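Local coordinates for NBS-LRR class disease resistance protein (Oryza sativa subsp. japonica, PDB 6FU9), which probably serves as a pathogen-sensing part of a rice immune receptor, its small heavy-metal-associated-like domain binding a partner protein, at residues F11-V16 with S61-K66; H35-A40 with D45-V50. All coordinates share one frame; numbering follows the deposited sequence.

Contact 1: residues F11-V16 with S61-K66; sequences FKIPMV and SALRKK
Leu-63 lays one of its two terminal methyls over one face of the Phe-11 ring. Leu-63 CD1 sits 4.0 Å from the centroid of the Phe-11 ring and 16° off the ring normal, a CH-pi contact in which a C-H-rich group meets the electron-rich face. The methyl is displaced toward the rim, 3.9 Å from both CD2 and CE2 of Phe-11. With CG anti to the carbonyl carbon (chi1 -72°), Leu-63 directs its fork off the helix toward the sheet, bringing CD1 over Phe-11 and CD2 alongside Ile-13. This second partner of the leucine is two residues along from Phe-11 and directed to the same side of the chain. Its CD1 rests 4.1 Å from CD1 of Leu-63 and equally far from CD2, so the fork of the leucine receives the end of the isoleucine, with the two side chains crossing at about a right angle. Ile-13 is extended beyond CB (chi2 -177°), which carries CD1 well out from the backbone; this reach suits a separation of 8.6 Å between the CA atoms of Ile-13 and Leu-63. No hydrogen bond joins the two segments: all three touching residues are buried and bulky, and they meet through dispersion and shape alone. The interface is small, 124 Å² in all, but it is continued by neighbours, for Phe-11 also meets the ring of Phe-72, while Ala-70 touches both Ile-13 and Leu-63. Helix 56-66 is thus seated on the end of strand 7-12 and on the loop that follows it. Such helix-on-sheet packing is characteristic of the ferredoxin-like beta-alpha-beta-beta-alpha-beta fold of heavy-metal-associated domains, whose four-stranded antiparallel sheet has the order 2-3-1-4 found here.

Contact 2: residues H35-A40 with D45-V50; sequences HSVAIA and DQVVVV
Val-37 and Val-47 lie side by side and point the same way, with CG2 of Val-37 3.7 Å from CG1 of Val-47. Val-49 and Ile-39 extend this face: CG2 of Val-37 approaches CG2 of Val-49 at 4.2 Å, and Ile-39 CG1 packs on Val-47 CG2. From helix 18-29, Val-28 lies on Val-37 and Val-49 and Met-25 on Ile-39, while Val-47 is met by Ile-13 and Met-15; the place suits beta-branched residues, which fill space close to the strand. Val-47 holds CG1 anti to its backbone nitrogen (chi1 178°), directing that methyl at Val-37. On the other face, CB of Ala-40 lies 4.1 Å from CG2 of Val-48, while Ala-38 leaves room for an aromatic side chain of the partner protein.

Between the faces runs the antiparallel hydrogen bonding, in which Ala-38 and Val-48 exchange a reciprocal pair; Val-48 N to Ala-38 O is 2.9 Å. Each end carries a classic beta bulge. At one, Val-50 O accepts from His-35 N at 2.8 Å and from Ser-36 N at 3.2 Å, so two donors hold a single carbonyl. At the other, Asp-45 and Gln-46 both face Ala-40, and the bond from Gln-46 N to Ala-40 O is less regular for it.

Toward the two ends, polar groups find partners outside the hairpin: Ser-36 OG and Gln-46 NE2 bond the partner protein, and Asp-45 pairs with Lys-12. The hairpin therefore has an apolar face for its own helix and a face of small, apolar and polar residues that packs against the partner protein in this complex, while backbone bonds keep the strands in place.

In the fold
Contacts 1 and 2 have centres 12 Å apart and meet on one sheet, where strands 7-12 and 46-51 are neighbours. Phe-11 O lies 2.8 Å from Val-47 N, a probable hydrogen bond that ties contact 1 to contact 2. Beyond it, Met-15 CE packs 3.8 Å from Val-47 CG2, so the loop after strand 7-12 packs on strand 46-51. A salt bridge, Lys-12 NZ to Asp-45 OD1 at 2.7 Å, forms a further link, and the same lysine also pairs with an acidic side chain of the partner protein. Along the chain, hairpin 35-40/45-50 is nested within the loop closed by 11-16 and 61-66.

Contact 1: residues F11-V16 with S61-K66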
ATOM      1  N   PHE A  11       2.912  -0.869  -5.443  1.00 13.10           N
ATOM      2  CA  PHE A  11       3.872  -1.859  -5.887  1.00 14.09           C
ATOM      3  C   PHE A  11       4.902  -2.103  -4.778  1.00 14.20           C
ATOM      4  O   PHE A  11       5.197  -1.179  -4.004  1.00 16.60           O
ATOM      5  CB  PHE A  11       4.607  -1.429  -7.142  1.00 14.07           C
ATOM      6  CG  PHE A  11       3.736  -1.182  -8.337  1.00 13.92           C
ATOM      7  CD1 PHE A  11       3.274  -2.248  -9.091  1.00 15.22           C
ATOM      8  CD2 PHE A  11       3.369   0.081  -8.727  1.00 15.62           C
ATOM      9  CE1 PHE A  11       2.476  -2.054 -10.214  1.00 16.43           C
ATOM     10  CE2 PHE A  11       2.571   0.293  -9.831  1.00 16.62           C
ATOM     11  CZ  PHE A  11       2.136  -0.783 -10.577  1.00 16.13           C
ATOM     12  N   LYS A  12       5.418  -3.317  -4.726  1.00 14.60           N
ATOM     13  CA  LYS A  12       6.637  -3.635  -3.962  1.00 15.58           C
ATOM     14  C   LYS A  12       7.729  -3.828  -4.972  1.00 15.78           C
ATOM     15  O   LYS A  12       7.630  -4.649  -5.894  1.00 17.70           O
ATOM     16  CB  LYS A  12       6.386  -4.846  -3.080  1.00 18.85           C
ATOM     17  CG  LYS A  12       5.575  -4.535  -1.808  1.00 22.84           C
ATOM     18  CD  LYS A  12       6.332  -3.914  -0.602  1.00 25.89           C
ATOM     19  CE  LYS A  12       7.023  -4.981   0.209  1.00 23.87           C
ATOM     20  NZ  LYS A  12       7.854  -4.437   1.292  1.00 25.84           N
ATOM     21  N   ILE A  13       8.829  -3.045  -4.825  1.00 16.07           N
ATOM     22  CA  ILE A  13       9.973  -3.121  -5.771  1.00 17.68           C
ATOM     23  C   ILE A  13      11.178  -3.090  -4.909  1.00 20.18           C
ATOM     24  O   ILE A  13      11.496  -2.038  -4.339  1.00 24.38           O
ATOM     25  CB  ILE A  13       9.997  -1.968  -6.786  1.00 20.56           C
ATOM     26  CG1 ILE A  13       8.605  -1.627  -7.333  1.00 21.62           C
ATOM     27  CG2 ILE A  13      10.963  -2.297  -7.896  1.00 23.06           C
ATOM     28  CD1 ILE A  13       8.575  -0.544  -8.393  1.00 24.90           C
ATOM     29  N   PRO A  14      11.852  -4.225  -4.759  1.00 24.41           N
ATOM     30  CA  PRO A  14      13.181  -4.149  -4.136  1.00 31.16           C
ATOM     31  C   PRO A  14      14.002  -3.011  -4.809  1.00 31.94           C
ATOM     32  O   PRO A  14      14.089  -2.952  -6.022  1.00 42.20           O
ATOM     33  CB  PRO A  14      13.774  -5.519  -4.430  1.00 32.01           C
ATOM     34  CG  PRO A  14      12.573  -6.393  -4.426  1.00 33.30           C
ATOM     35  CD  PRO A  14      11.500  -5.599  -5.120  1.00 31.06           C
ATOM     36  N   MET A  15      14.516  -2.084  -4.015  1.00 33.73           N
ATOM     37  CA  MET A  15      15.276  -0.940  -4.602  1.00 34.28           C
ATOM     38  C   MET A  15      16.614  -0.730  -3.963  1.00 45.06           C
ATOM     39  O   MET A  15      16.647  -0.440  -2.798  1.00 47.97           O
ATOM     40  CB  MET A  15      14.358   0.327  -4.617  1.00 31.45           C
ATOM     41  CG  MET A  15      13.401   0.358  -5.812  1.00 28.63           C
ATOM     42  SD  MET A  15      12.197   1.702  -5.965  1.00 28.28           S
ATOM     43  CE  MET A  15      11.293   1.431  -4.427  1.00 24.15           C
ATOM     44  N   VAL A  16      17.721  -0.947  -4.695  1.00 55.25           N
ATOM     45  CA  VAL A  16      19.056  -1.012  -4.053  1.00 63.33           C
ATOM     46  C   VAL A  16      19.454   0.288  -3.254  1.00 73.60           C
ATOM     47  O   VAL A  16      20.196   0.209  -2.260  1.00142.31           O
ATOM     48  CB  VAL A  16      20.183  -1.479  -5.044  1.00 70.86           C
ATOM     49  CG1 VAL A  16      21.506  -1.699  -4.307  1.00 74.14           C
ATOM     50  CG2 VAL A  16      19.807  -2.777  -5.769  1.00 67.61           C
ATOM     51  N   SER A  61       4.925  -3.328 -16.422  1.00 17.41           N
ATOM     52  CA  SER A  61       5.878  -3.751 -17.415  1.00 19.15           C
ATOM     53  C   SER A  61       7.051  -2.780 -17.517  1.00 17.92           C
ATOM     54  O   SER A  61       8.247  -3.185 -17.561  1.00 18.81           O
ATOM     55  CB  SER A  61       5.140  -3.940 -18.776  1.00 23.19           C
ATOM     56  OG  SER A  61       6.056  -4.194 -19.778  1.00 27.22           O
ATOM     57  N   ALA A  62       6.733  -1.491 -17.546  1.00 16.97           N
ATOM     58  CA  ALA A  62       7.767  -0.475 -17.665  1.00 16.61           C
ATOM     59  C   ALA A  62       8.664  -0.509 -16.427  1.00 16.02           C
ATOM     60  O   ALA A  62       9.901  -0.438 -16.550  1.00 17.58           O
ATOM     61  CB  ALA A  62       7.136   0.903 -17.849  1.00 17.36           C
ATOM     62  N   LEU A  63       8.067  -0.662 -15.254  1.00 15.38           N
ATOM     63  CA  LEU A  63       8.878  -0.746 -14.015  1.00 14.71           C
ATOM     64  C   LEU A  63       9.783  -1.931 -14.030  1.00 15.96           C
ATOM     65  O   LEU A  63      10.985  -1.829 -13.601  1.00 17.07           O
ATOM     66  CB  LEU A  63       7.944  -0.776 -12.780  1.00 15.01           C
ATOM     67  CG  LEU A  63       7.267   0.538 -12.461  1.00 15.13           C
ATOM     68  CD1 LEU A  63       6.108   0.342 -11.505  1.00 16.52           C
ATOM     69  CD2 LEU A  63       8.214   1.560 -11.904  1.00 17.01           C
ATOM     70  N   ARG A  64       9.333  -3.070 -14.533  1.00 16.24           N
ATOM     71  CA  ARG A  64      10.151  -4.263 -14.598  1.00 16.56           C
ATOM     72  C   ARG A  64      11.320  -4.080 -15.556  1.00 18.41           C
ATOM     73  O   ARG A  64      12.380  -4.652 -15.310  1.00 20.62           O
ATOM     74  CB  ARG A  64       9.236  -5.441 -14.999  1.00 17.59           C
ATOM     75  CG  ARG A  64       8.389  -5.891 -13.841  1.00 17.40           C
ATOM     76  CD  ARG A  64       7.357  -6.907 -14.245  1.00 20.13           C
ATOM     77  NE  ARG A  64       6.578  -7.299 -13.068  1.00 19.74           N
ATOM     78  CZ  ARG A  64       5.374  -7.900 -13.104  1.00 22.33           C
ATOM     79  NH1 ARG A  64       4.720  -8.053 -14.259  1.00 27.35           N
ATOM     80  NH2 ARG A  64       4.783  -8.243 -11.984  1.00 22.29           N
ATOM     81  N   LYS A  65      11.145  -3.330 -16.639  1.00 17.10           N
ATOM     82  CA  LYS A  65      12.226  -3.119 -17.614  1.00 19.12           C
ATOM     83  C   LYS A  65      13.255  -2.126 -17.132  1.00 21.47           C
ATOM     84  O   LYS A  65      14.438  -2.293 -17.427  1.00 21.79           O
ATOM     85  CB  LYS A  65      11.648  -2.654 -18.972  1.00 21.65           C
ATOM     86  CG  LYS A  65      10.901  -3.773 -19.696  1.00 23.73           C
ATOM     87  CD  LYS A  65      10.439  -3.432 -21.120  1.00 31.15           C
ATOM     88  CE  LYS A  65       9.380  -2.393 -21.136  1.00 29.01           C
ATOM     89  NZ  LYS A  65       8.871  -2.287 -22.534  1.00 22.54           N
ATOM     90  N   LYS A  66      12.827  -1.128 -16.349  1.00 19.76           N
ATOM     91  CA  LYS A  66      13.677   0.009 -16.062  1.00 21.13           C
ATOM     92  C   LYS A  66      14.104   0.125 -14.623  1.00 21.02           C
ATOM     93  O   LYS A  66      15.129   0.788 -14.338  1.00 23.96           O
ATOM     94  CB  LYS A  66      12.955   1.284 -16.514  1.00 26.69           C
ATOM     95  CG  LYS A  66      12.651   1.319 -18.004  1.00 32.57           C
ATOM     96  CD  LYS A  66      11.711   2.462 -18.351  1.00 42.30           C
ATOM     97  CE  LYS A  66      11.652   2.707 -19.846  1.00 56.02           C
ATOM     98  NZ  LYS A  66      12.924   3.312 -20.334  1.00 61.21           N
TER

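Contact 2: residues H35-A40 with D45-V50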
ATOM      1  N   HIS A  35      -1.494  11.107 -10.631  1.00 13.18           N
ATOM      2  CA  HIS A  35      -1.533  12.368  -9.921  1.00 14.32           C
ATOM      3  C   HIS A  35      -0.412  12.525  -8.916  1.00 14.70           C
ATOM      4  O   HIS A  35       0.070  13.654  -8.742  1.00 17.03           O
ATOM      5  CB  HIS A  35      -2.856  12.510  -9.200  1.00 16.38           C
ATOM      6  CG  HIS A  35      -3.997  12.673 -10.132  1.00 20.33           C
ATOM      7  ND1 HIS A  35      -5.226  13.082  -9.698  1.00 29.68           N
ATOM      8  CD2 HIS A  35      -4.110  12.434 -11.450  1.00 21.86           C
ATOM      9  CE1 HIS A  35      -6.060  13.086 -10.725  1.00 28.64           C
ATOM     10  NE2 HIS A  35      -5.395  12.728 -11.806  1.00 24.24           N
ATOM     11  N   SER A  36      -0.032  11.468  -8.240  1.00 13.67           N
ATOM     12  CA  SER A  36       1.041  11.520  -7.237  1.00 14.47           C
ATOM     13  C   SER A  36       1.611  10.166  -7.021  1.00 13.42           C
ATOM     14  O   SER A  36       0.935   9.127  -7.220  1.00 14.34           O
ATOM     15  CB  SER A  36       0.571  12.200  -6.007  1.00 18.90           C
ATOM     16  OG  SER A  36      -0.477  11.540  -5.431  1.00 19.75           O
ATOM     17  N   VAL A  37       2.875  10.127  -6.574  1.00 13.38           N
ATOM     18  CA  VAL A  37       3.559   8.914  -6.318  1.00 13.67           C
ATOM     19  C   VAL A  37       4.514   9.164  -5.113  1.00 13.98           C
ATOM     20  O   VAL A  37       5.117  10.232  -5.024  1.00 15.65           O
ATOM     21  CB  VAL A  37       4.301   8.369  -7.547  1.00 14.99           C
ATOM     22  CG1 VAL A  37       5.234   9.408  -8.184  1.00 16.77           C
ATOM     23  CG2 VAL A  37       5.086   7.089  -7.224  1.00 16.06           C
ATOM     24  N   ALA A  38       4.626   8.170  -4.263  1.00 14.32           N
ATOM     25  CA  ALA A  38       5.568   8.230  -3.137  1.00 16.38           C
ATOM     26  C   ALA A  38       6.231   6.902  -2.914  1.00 15.00           C
ATOM     27  O   ALA A  38       5.677   5.838  -3.234  1.00 15.96           O
ATOM     28  CB  ALA A  38       4.847   8.659  -1.878  1.00 19.84           C
ATOM     29  N   ILE A  39       7.392   6.904  -2.281  1.00 15.49           N
ATOM     30  CA  ILE A  39       8.055   5.720  -1.814  1.00 17.06           C
ATOM     31  C   ILE A  39       7.784   5.629  -0.346  1.00 19.34           C
ATOM     32  O   ILE A  39       8.055   6.574   0.367  1.00 31.42           O
ATOM     33  CB  ILE A  39       9.571   5.689  -2.202  1.00 25.10           C
ATOM     34  CG1 ILE A  39       9.570   5.406  -3.755  1.00 27.57           C
ATOM     35  CG2 ILE A  39      10.202   4.574  -1.401  1.00 26.21           C
ATOM     36  CD1 ILE A  39      10.813   5.688  -4.500  1.00 40.76           C
ATOM     37  N   ALA A  40       7.311   4.501   0.112  1.00 17.60           N
ATOM     38  CA  ALA A  40       6.805   4.250   1.480  1.00 23.53           C
ATOM     39  C   ALA A  40       7.275   2.867   1.899  1.00 19.39           C
ATOM     40  O   ALA A  40       8.118   2.231   1.234  1.00 17.89           O
ATOM     41  CB  ALA A  40       5.269   4.341   1.520  1.00 25.08           C
ATOM     42  N   ASP A  45      10.476   0.374   0.074  1.00 16.30           N
ATOM     43  CA  ASP A  45      10.326  -0.300  -1.203  1.00 17.81           C
ATOM     44  C   ASP A  45       8.847  -0.436  -1.660  1.00 16.03           C
ATOM     45  O   ASP A  45       8.549  -1.201  -2.594  1.00 18.26           O
ATOM     46  CB  ASP A  45      11.022  -1.632  -1.224  1.00 21.76           C
ATOM     47  CG  ASP A  45      10.454  -2.644  -0.332  1.00 22.70           C
ATOM     48  OD1 ASP A  45       9.427  -2.410   0.327  1.00 21.41           O
ATOM     49  OD2 ASP A  45      11.049  -3.758  -0.288  1.00 30.39           O
ATOM     50  N   GLN A  46       7.951   0.295  -1.014  1.00 15.82           N
ATOM     51  CA  GLN A  46       6.531   0.394  -1.478  1.00 18.16           C
ATOM     52  C   GLN A  46       6.443   1.617  -2.353  1.00 20.06           C
ATOM     53  O   GLN A  46       6.818   2.710  -1.912  1.00 29.79           O
ATOM     54  CB  GLN A  46       5.587   0.668  -0.354  1.00 24.51           C
ATOM     55  CG  GLN A  46       4.873  -0.408   0.285  1.00 25.90           C
ATOM     56  CD  GLN A  46       3.963   0.078   1.437  1.00 20.95           C
ATOM     57  OE1 GLN A  46       3.092   0.955   1.326  1.00 30.83           O
ATOM     58  NE2 GLN A  46       4.079  -0.590   2.511  1.00 18.55           N
ATOM     59  N   VAL A  47       5.948   1.493  -3.579  1.00 17.69           N
ATOM     60  CA  VAL A  47       5.726   2.622  -4.459  1.00 16.27           C
ATOM     61  C   VAL A  47       4.227   2.810  -4.532  1.00 13.92           C
ATOM     62  O   VAL A  47       3.539   1.905  -5.045  1.00 14.47           O
ATOM     63  CB  VAL A  47       6.299   2.360  -5.831  1.00 18.11           C
ATOM     64  CG1 VAL A  47       6.029   3.508  -6.781  1.00 17.92           C
ATOM     65  CG2 VAL A  47       7.823   2.070  -5.703  1.00 20.98           C
ATOM     66  N   VAL A  48       3.725   3.854  -3.927  1.00 13.63           N
ATOM     67  CA  VAL A  48       2.299   4.134  -3.793  1.00 13.25           C
ATOM     68  C   VAL A  48       1.923   5.157  -4.848  1.00 13.00           C
ATOM     69  O   VAL A  48       2.443   6.276  -4.859  1.00 14.69           O
ATOM     70  CB  VAL A  48       1.931   4.611  -2.369  1.00 14.46           C
ATOM     71  CG1 VAL A  48       0.403   4.844  -2.329  1.00 16.99           C
ATOM     72  CG2 VAL A  48       2.394   3.692  -1.294  1.00 16.52           C
ATOM     73  N   VAL A  49       0.977   4.776  -5.715  1.00 12.73           N
ATOM     74  CA  VAL A  49       0.564   5.529  -6.869  1.00 12.14           C
ATOM     75  C   VAL A  49      -0.890   5.909  -6.792  1.00 12.76           C
ATOM     76  O   VAL A  49      -1.725   5.019  -6.549  1.00 13.92           O
ATOM     77  CB  VAL A  49       0.847   4.759  -8.149  1.00 13.12           C
ATOM     78  CG1 VAL A  49       0.625   5.632  -9.359  1.00 14.43           C
ATOM     79  CG2 VAL A  49       2.237   4.116  -8.133  1.00 14.11           C
ATOM     80  N   VAL A  50      -1.233   7.152  -6.976  1.00 12.28           N
ATOM     81  CA  VAL A  50      -2.624   7.615  -6.981  1.00 12.04           C
ATOM     82  C   VAL A  50      -2.896   8.316  -8.257  1.00 12.16           C
ATOM     83  O   VAL A  50      -2.117   9.111  -8.754  1.00 13.21           O
ATOM     84  CB  VAL A  50      -2.881   8.540  -5.770  1.00 17.91           C
ATOM     85  CG1 VAL A  50      -4.179   9.239  -5.823  1.00 20.08           C
ATOM     86  CG2 VAL A  50      -2.744   7.719  -4.460  1.00 20.26           C
TER